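Local structure of transcription elongation factor SPT6 (Candida glabrata, 3GXW) at residues P11-F16 with I35-R40; G31-R36 with Q88-Y93; V59-M64 with L76-Q81. The protein probably acts as a histone H3-H4 chaperone that maintains chromatin structure during RNA polymerase II elongation, this chain being an SH2 domain from near its C-terminal end. The protein carries 2 engineered substitutions. All coordinates share one frame; numbering follows the deposited sequence.

Contact 1: P11-F16 with I35-R40; sequences PYYFPF and IRQSSR. With NA (sodium ion), chain F.
Tyr13 of the loop before helix 18-25 bridges to Ile35 on strand 33-37, an edge strand of the SH2 fold. Two straight backbone bonds enclose the bridge: Ile35 N donates to Tyr12 O, and Phe14 N to Ile35 O at 2.9 Å. The Tyr13 side chain then runs along the strand. CG lies anti to the backbone N (chi1 173°), directing the ring past the strand instead of away from it. CB and CG pass Ile35 O at 4.1 and 4.0 Å; CD1 comes to 3.5 Å of the same oxygen; CE1 crosses to Arg36 CA at 3.9 Å. At the tip, OH accepts from Gln37 NE2 (3.0 Å, 162° at the hydrogen), lying in the plane of that amide, which is turned 72° from the ring. Arg36 closes the sequence Phe33-Val34-Ile35-Arg36, which matches the FLVR motif whose arginine binds phosphate in SH2 domains, so it probably plays that part here. Its CB packs against Phe16 O at 3.5 Å, while its guanidinium leaves for Thr48, His58 and a succinate probably taken up from the crystallisation liquor, consistent with an anion pocket. Beyond Gln37, Ser38 O coordinates the sodium ion at 2.5 Å, a site that Gly41 O shares.

Contact 2: G31-R36 with Q88-Y93; sequences GDFVIR and QIIVEY
Phe33 projects from strand 33-37 into a hollow formed by Ile90 and Tyr93, one turn apart on helix 86-99, in the layer where an SH2 domain packs its C-terminal helix against the central sheet. The strand segment 33-36 and the helix segment 88-93 run nearly antiparallel, 154° between their axes, which approach to 10.2 Å; that spacing is filled mainly by side chains, with no direct hydrogen bond across. The Phe33 ring is the main bump. Its chi1 of 63° sets CG between the backbone N and the carbonyl carbon and places the ring between the strand and the helix. Tyr93 CB sits over one ring face as a CH-pi contact, 3.6 Å from the centroid and 17° off the normal. The Tyr93 ring continues past it, presenting an edge to the face of Phe33 with centroids 5.7 Å apart, and then meets Trp49. At the rim of Phe33, near the ring plane, Ile90 CD1 touches CE1 at 3.8 Å. Tyr12 stacks on Phe33 as well and also packs on Ile90.

Ile90 is the complementary bump. Its CD1 enters the notch between Phe33 and Ile35, two residues apart on the same side of the strand, where it meets Ile35 CG1 at 3.8 Å. All three pairs approach obliquely, so the groups interlock without aligning. Polar closure comes beyond the aromatic pair: water 6 links the two backbones, donating to Gly31 O at 2.7 Å and to Tyr93 O at 2.6 Å.

Contact 3: V59-M64 with L76-Q81; sequences VDIQEM and LVVEGQ. Engineered in segment 59-64: Met64 (natural residue Leu).
Ile61 and Val78 lie side by side on neighbouring antiparallel strands of the SH2 sheet; the axes of 59-63 and 76-78 approach to 4.5 Å. The register is fixed at Gln62 and Val77, a hydrogen-bonded pair. Gln62 N donates to Val77 O, and Val77 N returns a nearly straight bond to Gln62 O (2.7 Å, 175° at the hydrogen). Glu63 and Leu76 form the next, non-hydrogen-bonded pair.

The tight part is the side turned to helix 86-99. Here the Ile61 and Val78 side chains point the same way, with Ile61 CG1 to Val78 CG2 at 3.7 Å. Val59 instead crosses Val78 at about a right angle, its CG1 meeting Val78 CG1 at 3.6 Å. Leu76 sends CD2 to Glu63 CB at 3.5 Å, and that glutamate's OE1 accepts from the backbone N of His3. Ile89 of the helix packs on Leu76 and Val78, and Tyr93 on Val59, burying this face.

The side carrying Gln62 and Val77 is looser. Here the engineered Met64, a selenomethionine, folds back at chi3 (81°) to lay CE 3.7 Å from Val77 CG2, although the residue itself is exposed. Toward Asp60 and Val59, where the partner strand enters the type I' turn from Val78 to Gln81, the backbones move apart and water takes over from direct pairing. Water 7 donates to Asp60 OD2 and Val77 O; Asp60 OD1, on the other branch, is hydrogen-bonded to His44 ND1. Where the turn begins, water 8 bridges the backbones, donating to Asp60 O at 2.6 Å and accepting from Glu79 N at 2.8 Å.

Overall arrangement
Contact 2 is the fully buried one: all its touching residues are buried, and its direct contacts are aromatic and aliphatic. Contact 1 lies at the surface and relies on backbone bonds, a tyrosine-amide pair and waters, next to the sodium ion. Contact 3 is mixed, with one apolar side packed under the helix and a more exposed side where waters bridge polar atoms. Contacts 1 and 2 share Ile35 and Arg36 on strand 33-37, with centres about 11 Å apart. Helix 86-99, which supplies one half of contact 2, touches contact 3 through Ile89 and Tyr93. A weak, long ion pair between Arg40 and Asp60 connects contacts 1 and 3.

Contact 1: P11-F16 with I35-R40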
# COMPACT_ATOMS: atom_id res chain seq x y z
N PRO A 11 -9.52 -3.24 -5.26
CA PRO A 11 -9.41 -2.09 -6.17
C PRO A 11 -8.06 -1.37 -6.16
O PRO A 11 -7.63 -0.85 -7.19
CB PRO A 11 -10.56 -1.20 -5.73
CG PRO A 11 -11.61 -2.20 -5.37
CD PRO A 11 -10.82 -3.22 -4.56
N TYR A 12 -7.39 -1.33 -5.01
CA TYR A 12 -6.10 -0.64 -4.93
C TYR A 12 -4.89 -1.52 -5.20
O TYR A 12 -3.76 -1.06 -5.12
CB TYR A 12 -5.92 0.05 -3.58
CG TYR A 12 -6.53 1.43 -3.54
CD1 TYR A 12 -7.90 1.60 -3.33
CD2 TYR A 12 -5.75 2.56 -3.77
CE1 TYR A 12 -8.48 2.88 -3.36
CE2 TYR A 12 -6.31 3.83 -3.81
CZ TYR A 12 -7.68 3.98 -3.60
OH TYR A 12 -8.23 5.24 -3.66
N TYR A 13 -5.13 -2.78 -5.53
CA TYR A 13 -4.02 -3.67 -5.83
C TYR A 13 -3.64 -3.52 -7.30
O TYR A 13 -4.52 -3.45 -8.17
CB TYR A 13 -4.40 -5.12 -5.55
CG TYR A 13 -3.35 -6.11 -6.01
CD1 TYR A 13 -2.23 -6.37 -5.22
CD2 TYR A 13 -3.46 -6.74 -7.24
CE1 TYR A 13 -1.23 -7.24 -5.67
CE2 TYR A 13 -2.47 -7.61 -7.70
CZ TYR A 13 -1.36 -7.85 -6.91
OH TYR A 13 -0.38 -8.70 -7.36
N PHE A 14 -2.35 -3.45 -7.58
CA PHE A 14 -1.85 -3.32 -8.94
C PHE A 14 -0.70 -4.31 -9.15
O PHE A 14 0.10 -4.54 -8.25
CB PHE A 14 -1.37 -1.89 -9.19
CG PHE A 14 -2.49 -0.88 -9.32
CD1 PHE A 14 -3.04 -0.59 -10.56
CD2 PHE A 14 -2.99 -0.24 -8.19
CE1 PHE A 14 -4.09 0.33 -10.68
CE2 PHE A 14 -4.03 0.68 -8.30
CZ PHE A 14 -4.58 0.96 -9.54
N PRO A 15 -0.62 -4.91 -10.35
CA PRO A 15 0.43 -5.88 -10.70
C PRO A 15 1.71 -5.17 -11.11
O PRO A 15 2.27 -5.45 -12.17
CB PRO A 15 -0.20 -6.65 -11.85
CG PRO A 15 -0.95 -5.58 -12.57
CD PRO A 15 -1.62 -4.82 -11.43
N PHE A 16 2.17 -4.25 -10.27
CA PHE A 16 3.37 -3.47 -10.55
C PHE A 16 4.52 -3.83 -9.63
O PHE A 16 4.31 -4.32 -8.52
CB PHE A 16 3.13 -1.97 -10.31
CG PHE A 16 2.00 -1.37 -11.09
CD1 PHE A 16 1.74 -1.76 -12.40
CD2 PHE A 16 1.26 -0.33 -10.55
CE1 PHE A 16 0.75 -1.12 -13.15
CE2 PHE A 16 0.28 0.32 -11.29
CZ PHE A 16 0.02 -0.07 -12.59
N ILE A 35 -1.21 -0.95 -3.79
CA ILE A 35 -0.77 -2.11 -3.02
C ILE A 35 -0.21 -3.06 -4.07
O ILE A 35 -0.79 -3.21 -5.15
CB ILE A 35 -1.94 -2.80 -2.30
CG1 ILE A 35 -2.71 -1.79 -1.44
CG2 ILE A 35 -1.40 -3.94 -1.43
CD1 ILE A 35 -1.93 -1.23 -0.28
N ARG A 36 0.91 -3.71 -3.77
CA ARG A 36 1.54 -4.62 -4.72
C ARG A 36 2.28 -5.76 -4.03
O ARG A 36 2.44 -5.75 -2.81
CB ARG A 36 2.55 -3.84 -5.58
CG ARG A 36 3.65 -3.16 -4.76
CD ARG A 36 4.62 -2.37 -5.64
NE ARG A 36 5.63 -1.65 -4.87
CZ ARG A 36 6.70 -2.21 -4.30
NH1 ARG A 36 6.91 -3.52 -4.42
NH2 ARG A 36 7.55 -1.47 -3.61
N GLN A 37 2.72 -6.73 -4.82
CA GLN A 37 3.47 -7.87 -4.30
C GLN A 37 4.83 -7.39 -3.78
O GLN A 37 5.32 -6.32 -4.17
CB GLN A 37 3.71 -8.91 -5.41
CG GLN A 37 2.46 -9.58 -5.99
CD GLN A 37 1.71 -10.42 -4.97
OE1 GLN A 37 2.31 -11.07 -4.12
NE2 GLN A 37 0.38 -10.42 -5.07
N SER A 38 5.45 -8.19 -2.92
CA SER A 38 6.76 -7.85 -2.36
C SER A 38 7.68 -9.04 -2.18
O SER A 38 7.29 -10.05 -1.61
CB SER A 38 6.60 -7.16 -1.01
OG SER A 38 7.88 -7.02 -0.40
N SER A 39 8.93 -8.90 -2.63
CA SER A 39 9.92 -9.96 -2.51
C SER A 39 10.35 -10.22 -1.06
O SER A 39 11.20 -11.08 -0.82
CB SER A 39 11.15 -9.63 -3.37
OG SER A 39 11.59 -8.30 -3.13
N ARG A 40 9.79 -9.47 -0.11
CA ARG A 40 10.13 -9.68 1.29
C ARG A 40 9.66 -11.07 1.74
O ARG A 40 10.15 -11.61 2.72
CB ARG A 40 9.50 -8.60 2.17
CG ARG A 40 10.31 -7.30 2.23
CD ARG A 40 11.59 -7.48 3.05
NE ARG A 40 11.31 -7.66 4.47
CZ ARG A 40 10.98 -6.67 5.29
NH1 ARG A 40 10.90 -5.42 4.84
NH2 ARG A 40 10.73 -6.91 6.57
NA NA F . 6.02 -12.10 -2.32
O HOH W 1 2.20 -6.59 -7.63
O HOH W 2 5.81 -5.67 -6.84
O HOH W 3 4.03 -10.40 -2.17
O HOH W 4 4.36 -13.90 -3.12
O HOH W 5 7.94 -13.84 -1.98

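Contact 2: G31-R36 with Q88-Y93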
# COMPACT_ATOMS: atom_id res chain seq x y z
N GLY A 31 -0.22 11.76 -1.93
CA GLY A 31 -0.85 10.81 -1.04
C GLY A 31 -1.49 9.61 -1.72
O GLY A 31 -1.88 8.66 -1.04
N ASP A 32 -1.60 9.64 -3.05
CA ASP A 32 -2.19 8.51 -3.75
C ASP A 32 -1.25 7.33 -3.59
O ASP A 32 -0.04 7.51 -3.41
CB ASP A 32 -2.41 8.81 -5.24
CG ASP A 32 -3.63 8.08 -5.81
OD1 ASP A 32 -4.05 7.07 -5.20
OD2 ASP A 32 -4.15 8.50 -6.86
N PHE A 33 -1.78 6.12 -3.66
CA PHE A 33 -0.98 4.91 -3.44
C PHE A 33 -1.54 3.67 -4.12
O PHE A 33 -2.65 3.68 -4.64
CB PHE A 33 -0.95 4.64 -1.94
CG PHE A 33 -2.31 4.33 -1.37
CD1 PHE A 33 -2.75 3.02 -1.23
CD2 PHE A 33 -3.17 5.36 -1.00
CE1 PHE A 33 -4.02 2.73 -0.74
CE2 PHE A 33 -4.46 5.08 -0.51
CZ PHE A 33 -4.88 3.77 -0.38
N VAL A 34 -0.75 2.60 -4.07
CA VAL A 34 -1.14 1.31 -4.63
C VAL A 34 -0.59 0.22 -3.73
O VAL A 34 0.37 0.45 -2.97
CB VAL A 34 -0.57 1.09 -6.06
CG1 VAL A 34 -1.06 2.17 -7.00
CG2 VAL A 34 0.96 1.05 -6.03
N ILE A 35 -1.21 -0.95 -3.79
CA ILE A 35 -0.77 -2.11 -3.02
C ILE A 35 -0.21 -3.06 -4.07
O ILE A 35 -0.79 -3.21 -5.15
CB ILE A 35 -1.94 -2.80 -2.30
CG1 ILE A 35 -2.71 -1.79 -1.44
CG2 ILE A 35 -1.40 -3.94 -1.43
CD1 ILE A 35 -1.93 -1.23 -0.28
N ARG A 36 0.91 -3.71 -3.77
CA ARG A 36 1.54 -4.62 -4.72
C ARG A 36 2.28 -5.76 -4.03
O ARG A 36 2.44 -5.75 -2.81
CB ARG A 36 2.55 -3.84 -5.58
CG ARG A 36 3.65 -3.16 -4.76
CD ARG A 36 4.62 -2.37 -5.64
NE ARG A 36 5.63 -1.65 -4.87
CZ ARG A 36 6.70 -2.21 -4.30
NH1 ARG A 36 6.91 -3.52 -4.42
NH2 ARG A 36 7.55 -1.47 -3.61
N GLN A 88 -8.78 -1.87 6.20
CA GLN A 88 -8.39 -0.94 7.25
C GLN A 88 -7.14 -0.18 6.83
O GLN A 88 -7.00 1.01 7.12
CB GLN A 88 -8.13 -1.67 8.57
CG GLN A 88 -9.36 -2.35 9.17
CD GLN A 88 -9.08 -2.98 10.54
OE1 GLN A 88 -8.19 -3.82 10.67
NE2 GLN A 88 -9.84 -2.56 11.55
N ILE A 89 -6.23 -0.87 6.15
CA ILE A 89 -4.99 -0.26 5.68
C ILE A 89 -5.33 0.76 4.59
O ILE A 89 -4.79 1.88 4.57
CB ILE A 89 -4.01 -1.34 5.14
CG1 ILE A 89 -3.53 -2.22 6.30
CG2 ILE A 89 -2.82 -0.68 4.42
CD1 ILE A 89 -2.63 -3.38 5.88
N ILE A 90 -6.23 0.38 3.69
CA ILE A 90 -6.64 1.29 2.62
C ILE A 90 -7.23 2.54 3.25
O ILE A 90 -6.95 3.66 2.82
CB ILE A 90 -7.70 0.64 1.70
CG1 ILE A 90 -7.12 -0.63 1.07
CG2 ILE A 90 -8.14 1.64 0.62
CD1 ILE A 90 -5.79 -0.44 0.35
N VAL A 91 -8.05 2.36 4.28
CA VAL A 91 -8.66 3.50 4.97
C VAL A 91 -7.57 4.41 5.55
O VAL A 91 -7.66 5.63 5.45
CB VAL A 91 -9.60 3.04 6.11
CG1 VAL A 91 -9.98 4.22 7.00
CG2 VAL A 91 -10.86 2.42 5.51
N GLU A 92 -6.55 3.81 6.14
CA GLU A 92 -5.46 4.57 6.74
C GLU A 92 -4.75 5.46 5.74
O GLU A 92 -4.53 6.65 5.99
CB GLU A 92 -4.45 3.64 7.41
CG GLU A 92 -4.97 3.01 8.69
CD GLU A 92 -5.37 4.06 9.71
OE1 GLU A 92 -4.50 4.87 10.10
OE2 GLU A 92 -6.55 4.09 10.11
N TYR A 93 -4.39 4.90 4.59
CA TYR A 93 -3.70 5.69 3.59
C TYR A 93 -4.58 6.71 2.86
O TYR A 93 -4.09 7.73 2.37
CB TYR A 93 -2.95 4.76 2.64
CG TYR A 93 -1.66 4.29 3.27
CD1 TYR A 93 -0.51 5.07 3.19
CD2 TYR A 93 -1.62 3.14 4.05
CE1 TYR A 93 0.65 4.71 3.86
CE2 TYR A 93 -0.46 2.77 4.74
CZ TYR A 93 0.67 3.57 4.64
OH TYR A 93 1.81 3.23 5.33
O HOH W 6 -1.60 8.06 1.62

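Contact 3: V59-M64 with L76-Q81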
# COMPACT_ATOMS: atom_id res chain seq x y z
N VAL A 59 6.37 0.96 1.62
CA VAL A 59 6.11 0.46 2.96
C VAL A 59 5.77 -1.02 3.01
O VAL A 59 4.92 -1.50 2.27
CB VAL A 59 4.95 1.25 3.61
CG1 VAL A 59 4.76 0.80 5.04
CG2 VAL A 59 5.23 2.75 3.53
N ASP A 60 6.42 -1.74 3.90
CA ASP A 60 6.18 -3.17 4.03
C ASP A 60 4.91 -3.52 4.80
O ASP A 60 4.59 -2.90 5.80
CB ASP A 60 7.37 -3.83 4.71
CG ASP A 60 7.19 -5.33 4.88
OD1 ASP A 60 7.15 -6.03 3.85
OD2 ASP A 60 7.09 -5.79 6.04
N ILE A 61 4.19 -4.53 4.31
CA ILE A 61 2.99 -5.03 4.98
C ILE A 61 3.36 -6.48 5.26
O ILE A 61 3.79 -7.19 4.34
CB ILE A 61 1.75 -5.03 4.07
CG1 ILE A 61 1.37 -3.60 3.67
CG2 ILE A 61 0.57 -5.66 4.81
CD1 ILE A 61 0.20 -3.54 2.73
N GLN A 62 3.23 -6.91 6.51
CA GLN A 62 3.57 -8.29 6.85
C GLN A 62 2.41 -8.99 7.53
O GLN A 62 1.87 -8.48 8.51
CB GLN A 62 4.79 -8.34 7.78
CG GLN A 62 5.37 -9.74 7.97
CD GLN A 62 6.55 -9.77 8.92
OE1 GLN A 62 7.28 -8.80 9.05
NE2 GLN A 62 6.74 -10.91 9.58
N GLU A 63 2.03 -10.15 7.02
CA GLU A 63 0.94 -10.90 7.60
C GLU A 63 1.49 -11.87 8.65
O GLU A 63 2.52 -12.50 8.44
CB GLU A 63 0.20 -11.68 6.51
CG GLU A 63 -0.89 -12.60 7.03
CD GLU A 63 -1.67 -13.26 5.90
OE1 GLU A 63 -2.52 -12.58 5.28
OE2 GLU A 63 -1.42 -14.45 5.62
N MSE A 64 0.80 -11.97 9.78
CA MSE A 64 1.22 -12.86 10.85
C MSE A 64 0.06 -13.10 11.83
O MSE A 64 -1.10 -12.92 11.47
CB MSE A 64 2.41 -12.27 11.61
CG MSE A 64 2.13 -10.93 12.26
SE MSE A 64 3.51 -10.35 13.26
CE MSE A 64 4.58 -9.66 12.01
N LEU A 76 -2.38 -8.10 9.91
CA LEU A 76 -1.44 -7.47 8.99
C LEU A 76 -0.72 -6.37 9.75
O LEU A 76 -1.36 -5.50 10.34
CB LEU A 76 -2.19 -6.89 7.79
CG LEU A 76 -3.04 -7.90 7.00
CD1 LEU A 76 -3.70 -7.20 5.83
CD2 LEU A 76 -2.15 -9.04 6.51
N VAL A 77 0.61 -6.41 9.73
CA VAL A 77 1.41 -5.42 10.42
C VAL A 77 2.05 -4.43 9.44
O VAL A 77 2.68 -4.83 8.46
CB VAL A 77 2.52 -6.09 11.25
CG1 VAL A 77 3.37 -5.04 11.97
CG2 VAL A 77 1.90 -7.05 12.25
N VAL A 78 1.86 -3.14 9.70
CA VAL A 78 2.44 -2.11 8.85
C VAL A 78 3.07 -1.06 9.77
O VAL A 78 2.36 -0.35 10.48
CB VAL A 78 1.37 -1.41 7.98
CG1 VAL A 78 2.02 -0.35 7.11
CG2 VAL A 78 0.66 -2.43 7.11
N GLU A 79 4.40 -0.99 9.76
CA GLU A 79 5.13 -0.04 10.59
C GLU A 79 4.74 -0.11 12.07
O GLU A 79 4.51 0.91 12.71
CB GLU A 79 4.92 1.38 10.06
CG GLU A 79 5.37 1.57 8.62
CD GLU A 79 5.39 3.02 8.19
OE1 GLU A 79 4.32 3.68 8.25
OE2 GLU A 79 6.47 3.51 7.79
N GLY A 80 4.66 -1.33 12.60
CA GLY A 80 4.32 -1.51 14.00
C GLY A 80 2.83 -1.57 14.32
O GLY A 80 2.45 -2.05 15.39
N GLN A 81 2.00 -1.09 13.41
CA GLN A 81 0.55 -1.08 13.60
C GLN A 81 -0.09 -2.38 13.12
O GLN A 81 0.21 -2.86 12.03
CB GLN A 81 -0.05 0.10 12.84
CG GLN A 81 0.31 1.45 13.44
CD GLN A 81 -0.47 1.72 14.71
OE1 GLN A 81 -1.69 1.91 14.68
NE2 GLN A 81 0.23 1.72 15.85
O HOH W 7 5.62 -4.85 8.64
O HOH W 8 6.09 -1.98 7.73